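Local coordinates for protein alpha-1,3-glucanase (Streptomyces thermodiastaticus, PDB 7C7D) that probably hydrolyses internal alpha-1,3-linkages of alpha-glucan as the catalytic unit of a thermostable glycoside hydrolase family 87 enzyme that binds calcium, at residues Y116-G121 with V186-D191; T140-Y145 with F161-R166. All coordinates share one frame; numbering follows the deposited sequence.

Contact 1 and contact 2 lie about 8 Å apart, centre to centre, in the N-terminal beta-rich region that sits beside the parallel beta-helix. Contact 2 is nested within the chain loop that contact 1 closes. Strand 109-117 joins them: it pairs with strand 188-196 in contact 1 and with strand 163-169, on which most of segment 161-166 lies. Tyr-116 OH reaches Asp-163 OD2 at 2.6 Å in a weak hydrogen bond, and Ser-117 OG lies 2.8 Å from Phe-161 O in a probable one. Contact 1 ends at the calcium site through Asp-191, whereas the Asp-163 side chain of contact 2 is about 14 Å from that ion.

Contact 1. Residues Y116-G121 with V186-D191; sequences YSVPDG and VQVTVD. With CA (calcium ion), chain C.
Val-188 fits its two methyl groups into the hollow between Tyr-116 CB and Val-118 CG1. Its CG1 meets Tyr-116 CB at 3.9 Å, and its CG2 rests on Val-118 CG1 at 4.0 Å, the two valines running alongside each other. Val-118 also leans on the next bump along, with its CB 4.2 Å from Val-186 CG2. Val-141 of strand 133-142 packs against Tyr-116, Val-118 and Val-186 and so joins this apolar patch. The Tyr-116 ring leads away from strand 188-196, because chi1 of 72° swings CG back over its own backbone; CB stays nearest to Val-188, whose CG1 also comes obliquely to the ring root, and the hydroxyl goes to Thr-142 N.

The strands belong to an antiparallel sheet of the N-terminal D1 domain, consistent with the beta-sandwich of galactose-binding-domain-like modules. Ser-117 and Thr-189 form the hydrogen-bonded pair: Ser-117 N donates to Thr-189 O at 2.9 Å, in the carbonyl plane, and Thr-189 N returns a straighter bond to Ser-117 O (169° at the hydrogen). Tyr-116 and Val-190 follow as a non-hydrogen-bonded pair. Beyond Ser-117 the strand ends, and Pro-119 sets its CD against Gln-187 O at 3.4 Å. A water bridges this end, donating to Ser-117 O and Gln-187 O and lying 2.8 Å from Thr-189 OG1. At the other end of segment 186-191, Asp-191 grips the calcium ion twice, by its backbone O and by OD1 at 2.3 Å, alongside Glu-63, Glu-65, Ser-88 and Gln-91.

Contact 2. Residues T140-Y145 with F161-R166; sequences TVTSKY and FYDNTR
Thr-165 directs its side chain at the backbone of Thr-140. Its CB already lies 3.2 Å from Thr-140 O, and OG1 goes on to donate a hydrogen bond to the same oxygen at 2.7 Å, coming in tilted from the carbonyl plane. OG1 stands opposite the backbone N about the first torsion (chi1 -176°), which carries it out to strand 133-142. The hydroxyl is gripped a second time, accepting from a water 2.8 Å away that also accepts from Thr-140 N and donates to Arg-166 O. The other branch, CG2, stays 3.7 Å from Thr-140 O and reaches Val-141 CG1 at 4.2 Å. A valine in place of Thr-165 would probably leave Thr-140 O without its direct donor and the bridging water without one of its acceptors.

Farther along, Asp-163 meets Tyr-145: OD1 is 4.0 Å from Tyr-145 CB, while OD2 comes obliquely to the ring, whose plane is 31° from that of the carboxylate. Lys-144 CG lies over the centre of a ring face, 4.0 Å above it. Thr-142 OG1 accepts from Lys-144 N at 3.0 Å, an ST turn just before Tyr-145. The polar ends look to the beta-helix: Tyr-145 OH and Lys-144 NZ both reach Glu-296, and Asp-163 OD1 is hydrogen-bonded to His-326 NE2. Strand part 140-142 runs at 167° to 163-166, but in a different sheet: strand 133-142 is outermost in the five-strand antiparallel one, whereas 163-169 lies in the other, beside strand 109-117.

Contact 1. Residues Y116-G121 with V186-D191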
loop_
_atom_site.group_PDB
_atom_site.type_symbol
_atom_site.label_atom_id
_atom_site.label_comp_id
_atom_site.label_asym_id
_atom_site.label_seq_id
_atom_site.Cartn_x
_atom_site.Cartn_y
_atom_site.Cartn_z
ATOM N N TYR A 116 -7.869 9.240 9.938
ATOM C CA TYR A 116 -9.063 10.025 10.213
ATOM C C TYR A 116 -9.446 10.778 8.946
ATOM O O TYR A 116 -8.649 10.906 8.014
ATOM C CB TYR A 116 -8.788 11.044 11.334
ATOM C CG TYR A 116 -7.891 12.134 10.799
ATOM C CD1 TYR A 116 -6.510 11.957 10.743
ATOM C CD2 TYR A 116 -8.426 13.297 10.245
ATOM C CE1 TYR A 116 -5.685 12.914 10.173
ATOM C CE2 TYR A 116 -7.609 14.245 9.662
ATOM C CZ TYR A 116 -6.247 14.056 9.638
ATOM O OH TYR A 116 -5.430 15.008 9.078
ATOM N N SER A 117 -10.657 11.336 8.953
ATOM C CA SER A 117 -11.107 12.266 7.924
ATOM C C SER A 117 -11.800 13.449 8.593
ATOM O O SER A 117 -12.470 13.282 9.616
ATOM C CB SER A 117 -12.098 11.568 6.987
ATOM O OG SER A 117 -12.535 12.417 5.945
ATOM N N VAL A 118 -11.627 14.642 8.035
ATOM C CA VAL A 118 -12.448 15.801 8.401
ATOM C C VAL A 118 -13.065 16.342 7.133
ATOM O O VAL A 118 -12.584 16.060 6.016
ATOM C CB VAL A 118 -11.627 16.884 9.150
ATOM C CG1 VAL A 118 -11.071 16.340 10.454
ATOM C CG2 VAL A 118 -10.547 17.469 8.255
ATOM N N PRO A 119 -14.132 17.137 7.236
ATOM C CA PRO A 119 -14.810 17.613 6.029
ATOM C C PRO A 119 -13.897 18.467 5.161
ATOM O O PRO A 119 -13.040 19.205 5.650
ATOM C CB PRO A 119 -15.987 18.427 6.580
ATOM C CG PRO A 119 -16.248 17.824 7.920
ATOM C CD PRO A 119 -14.883 17.500 8.453
ATOM N N ASP A 120 -14.091 18.345 3.850
ATOM C CA ASP A 120 -13.244 19.053 2.903
ATOM C C ASP A 120 -13.345 20.553 3.133
ATOM O O ASP A 120 -14.440 21.092 3.309
ATOM C CB ASP A 120 -13.668 18.713 1.478
ATOM C CG ASP A 120 -12.582 18.998 0.469
ATOM O OD1 ASP A 120 -11.464 19.370 0.883
ATOM O OD2 ASP A 120 -12.845 18.848 -0.738
ATOM N N GLY A 121 -12.192 21.218 3.163
ATOM C CA GLY A 121 -12.118 22.633 3.451
ATOM C C GLY A 121 -11.858 22.975 4.899
ATOM O O GLY A 121 -11.550 24.135 5.202
ATOM N N VAL A 186 -13.618 20.580 15.408
ATOM C CA VAL A 186 -13.967 20.128 14.068
ATOM C C VAL A 186 -14.496 18.713 14.224
ATOM O O VAL A 186 -14.077 17.975 15.122
ATOM C CB VAL A 186 -12.756 20.191 13.098
ATOM C CG1 VAL A 186 -11.614 19.289 13.572
ATOM C CG2 VAL A 186 -13.175 19.851 11.669
ATOM N N GLN A 187 -15.431 18.335 13.360
ATOM C CA GLN A 187 -15.974 16.983 13.394
ATOM C C GLN A 187 -14.962 16.035 12.760
ATOM O O GLN A 187 -14.536 16.248 11.622
ATOM C CB GLN A 187 -17.296 16.940 12.634
ATOM C CG GLN A 187 -18.023 15.608 12.673
ATOM C CD GLN A 187 -19.189 15.592 11.712
ATOM O OE1 GLN A 187 -18.998 15.576 10.497
ATOM N NE2 GLN A 187 -20.404 15.615 12.248
ATOM N N VAL A 188 -14.569 14.996 13.489
ATOM C CA VAL A 188 -13.512 14.095 13.047
ATOM C C VAL A 188 -14.080 12.690 12.941
ATOM O O VAL A 188 -14.669 12.180 13.900
ATOM C CB VAL A 188 -12.302 14.110 14.000
ATOM C CG1 VAL A 188 -11.175 13.243 13.431
ATOM C CG2 VAL A 188 -11.824 15.538 14.252
ATOM N N THR A 189 -13.893 12.059 11.789
ATOM C CA THR A 189 -14.252 10.659 11.610
ATOM C C THR A 189 -12.983 9.844 11.812
ATOM O O THR A 189 -12.049 9.927 11.011
ATOM C CB THR A 189 -14.877 10.442 10.237
ATOM O OG1 THR A 189 -16.090 11.207 10.172
ATOM C CG2 THR A 189 -15.206 8.969 10.020
ATOM N N VAL A 190 -12.932 9.094 12.910
ATOM C CA VAL A 190 -11.745 8.335 13.291
ATOM C C VAL A 190 -11.884 6.905 12.787
ATOM O O VAL A 190 -12.873 6.226 13.084
ATOM C CB VAL A 190 -11.534 8.372 14.814
ATOM C CG1 VAL A 190 -10.268 7.615 15.192
ATOM C CG2 VAL A 190 -11.455 9.822 15.305
ATOM N N ASP A 191 -10.885 6.442 12.040
ATOM C CA ASP A 191 -10.941 5.121 11.418
ATOM C C ASP A 191 -10.260 4.049 12.269
ATOM O O ASP A 191 -10.860 3.010 12.583
ATOM C CB ASP A 191 -10.279 5.214 10.042
ATOM C CG ASP A 191 -10.271 3.899 9.299
ATOM O OD1 ASP A 191 -10.963 2.942 9.736
ATOM O OD2 ASP A 191 -9.573 3.828 8.259
HETATM CA CA CA C . -12.046 1.376 10.971
HETATM O O HOH W 1 -15.648 13.922 9.682
#

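Contact 2. Residues T140-Y145 with F161-R166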
loop_
_atom_site.group_PDB
_atom_site.type_symbol
_atom_site.label_atom_id
_atom_site.label_comp_id
_atom_site.label_asym_id
_atom_site.label_seq_id
_atom_site.Cartn_x
_atom_site.Cartn_y
_atom_site.Cartn_z
ATOM N N THR A 140 -2.942 17.258 15.015
ATOM C CA THR A 140 -3.420 18.132 13.954
ATOM C C THR A 140 -4.219 17.307 12.955
ATOM O O THR A 140 -3.748 16.271 12.483
ATOM C CB THR A 140 -2.238 18.802 13.259
ATOM O OG1 THR A 140 -1.504 19.574 14.218
ATOM C CG2 THR A 140 -2.717 19.708 12.124
ATOM N N VAL A 141 -5.430 17.754 12.644
ATOM C CA VAL A 141 -6.285 17.071 11.683
ATOM C C VAL A 141 -6.669 18.055 10.587
ATOM O O VAL A 141 -6.996 19.216 10.862
ATOM C CB VAL A 141 -7.534 16.443 12.337
ATOM C CG1 VAL A 141 -7.145 15.229 13.176
ATOM C CG2 VAL A 141 -8.271 17.452 13.192
ATOM N N THR A 142 -6.607 17.595 9.341
ATOM C CA THR A 142 -6.869 18.486 8.224
ATOM C C THR A 142 -7.414 17.706 7.041
ATOM O O THR A 142 -7.259 16.486 6.942
ATOM C CB THR A 142 -5.612 19.262 7.812
ATOM O OG1 THR A 142 -5.948 20.179 6.763
ATOM C CG2 THR A 142 -4.521 18.309 7.330
ATOM N N SER A 143 -8.062 18.448 6.142
ATOM C CA SER A 143 -8.510 17.953 4.850
ATOM C C SER A 143 -7.559 18.335 3.725
ATOM O O SER A 143 -7.801 17.957 2.572
ATOM C CB SER A 143 -9.913 18.478 4.533
ATOM O OG SER A 143 -9.928 19.901 4.550
ATOM N N LYS A 144 -6.467 19.036 4.047
ATOM C CA LYS A 144 -5.578 19.584 3.028
ATOM C C LYS A 144 -5.046 18.508 2.089
ATOM O O LYS A 144 -4.938 18.735 0.879
ATOM C CB LYS A 144 -4.422 20.327 3.704
ATOM C CG LYS A 144 -3.329 20.752 2.736
ATOM C CD LYS A 144 -2.200 21.481 3.436
ATOM C CE LYS A 144 -1.167 21.943 2.419
ATOM N NZ LYS A 144 -0.030 22.653 3.049
ATOM N N TYR A 145 -4.710 17.335 2.621
ATOM C CA TYR A 145 -4.085 16.275 1.841
ATOM C C TYR A 145 -5.090 15.274 1.303
ATOM O O TYR A 145 -4.687 14.258 0.721
ATOM C CB TYR A 145 -3.011 15.567 2.672
ATOM C CG TYR A 145 -2.082 16.542 3.337
ATOM C CD1 TYR A 145 -1.089 17.182 2.610
ATOM C CD2 TYR A 145 -2.208 16.846 4.684
ATOM C CE1 TYR A 145 -0.242 18.093 3.210
ATOM C CE2 TYR A 145 -1.368 17.753 5.296
ATOM C CZ TYR A 145 -0.388 18.376 4.555
ATOM O OH TYR A 145 0.450 19.276 5.170
ATOM N N PHE A 161 -10.154 10.218 1.146
ATOM C CA PHE A 161 -10.850 11.015 2.153
ATOM C C PHE A 161 -10.100 11.085 3.472
ATOM O O PHE A 161 -10.310 12.027 4.248
ATOM C CB PHE A 161 -12.227 10.419 2.435
ATOM C CG PHE A 161 -13.043 10.174 1.203
ATOM C CD1 PHE A 161 -13.211 11.172 0.255
ATOM C CD2 PHE A 161 -13.643 8.945 0.991
ATOM C CE1 PHE A 161 -13.967 10.940 -0.879
ATOM C CE2 PHE A 161 -14.386 8.708 -0.141
ATOM C CZ PHE A 161 -14.553 9.709 -1.078
ATOM N N TYR A 162 -9.270 10.092 3.765
ATOM C CA TYR A 162 -8.611 9.980 5.054
ATOM C C TYR A 162 -7.188 10.512 4.970
ATOM O O TYR A 162 -6.686 10.872 3.903
ATOM C CB TYR A 162 -8.638 8.518 5.555
ATOM C CG TYR A 162 -10.040 8.029 5.873
ATOM C CD1 TYR A 162 -10.870 7.546 4.870
ATOM C CD2 TYR A 162 -10.540 8.079 7.178
ATOM C CE1 TYR A 162 -12.159 7.123 5.148
ATOM C CE2 TYR A 162 -11.832 7.674 7.469
ATOM C CZ TYR A 162 -12.634 7.194 6.446
ATOM O OH TYR A 162 -13.917 6.791 6.731
ATOM N N ASP A 163 -6.541 10.546 6.127
ATOM C CA ASP A 163 -5.199 11.067 6.312
ATOM C C ASP A 163 -4.706 10.465 7.617
ATOM O O ASP A 163 -5.500 9.964 8.415
ATOM C CB ASP A 163 -5.260 12.597 6.413
ATOM C CG ASP A 163 -3.907 13.235 6.447
ATOM O OD1 ASP A 163 -3.067 12.855 5.612
ATOM O OD2 ASP A 163 -3.700 14.133 7.303
ATOM N N ASN A 164 -3.395 10.519 7.834
ATOM C CA ASN A 164 -2.791 9.988 9.049
ATOM C C ASN A 164 -2.069 11.103 9.784
ATOM O O ASN A 164 -1.290 11.857 9.186
ATOM C CB ASN A 164 -1.842 8.832 8.743
ATOM C CG ASN A 164 -2.589 7.562 8.382
ATOM O OD1 ASN A 164 -2.818 6.705 9.230
ATOM N ND2 ASN A 164 -3.001 7.452 7.120
ATOM N N THR A 165 -2.328 11.200 11.077
ATOM C CA THR A 165 -1.687 12.186 11.926
ATOM C C THR A 165 -1.046 11.456 13.098
ATOM O O THR A 165 -1.597 10.473 13.603
ATOM C CB THR A 165 -2.708 13.240 12.381
ATOM O OG1 THR A 165 -2.044 14.246 13.145
ATOM C CG2 THR A 165 -3.837 12.618 13.203
ATOM N N ARG A 166 0.137 11.911 13.507
ATOM C CA ARG A 166 0.916 11.190 14.502
ATOM C C ARG A 166 1.384 12.116 15.613
ATOM O O ARG A 166 1.479 13.335 15.447
ATOM C CB ARG A 166 2.119 10.468 13.878
ATOM C CG ARG A 166 3.240 11.389 13.424
ATOM C CD ARG A 166 4.431 10.602 12.882
ATOM N NE ARG A 166 5.515 11.487 12.462
ATOM C CZ ARG A 166 6.727 11.079 12.099
ATOM N NH1 ARG A 166 7.034 9.789 12.111
ATOM N NH2 ARG A 166 7.642 11.971 11.740
HETATM O O HOH W 2 -0.321 15.782 14.772
HETATM O O HOH W 3 -9.488 14.535 5.864
#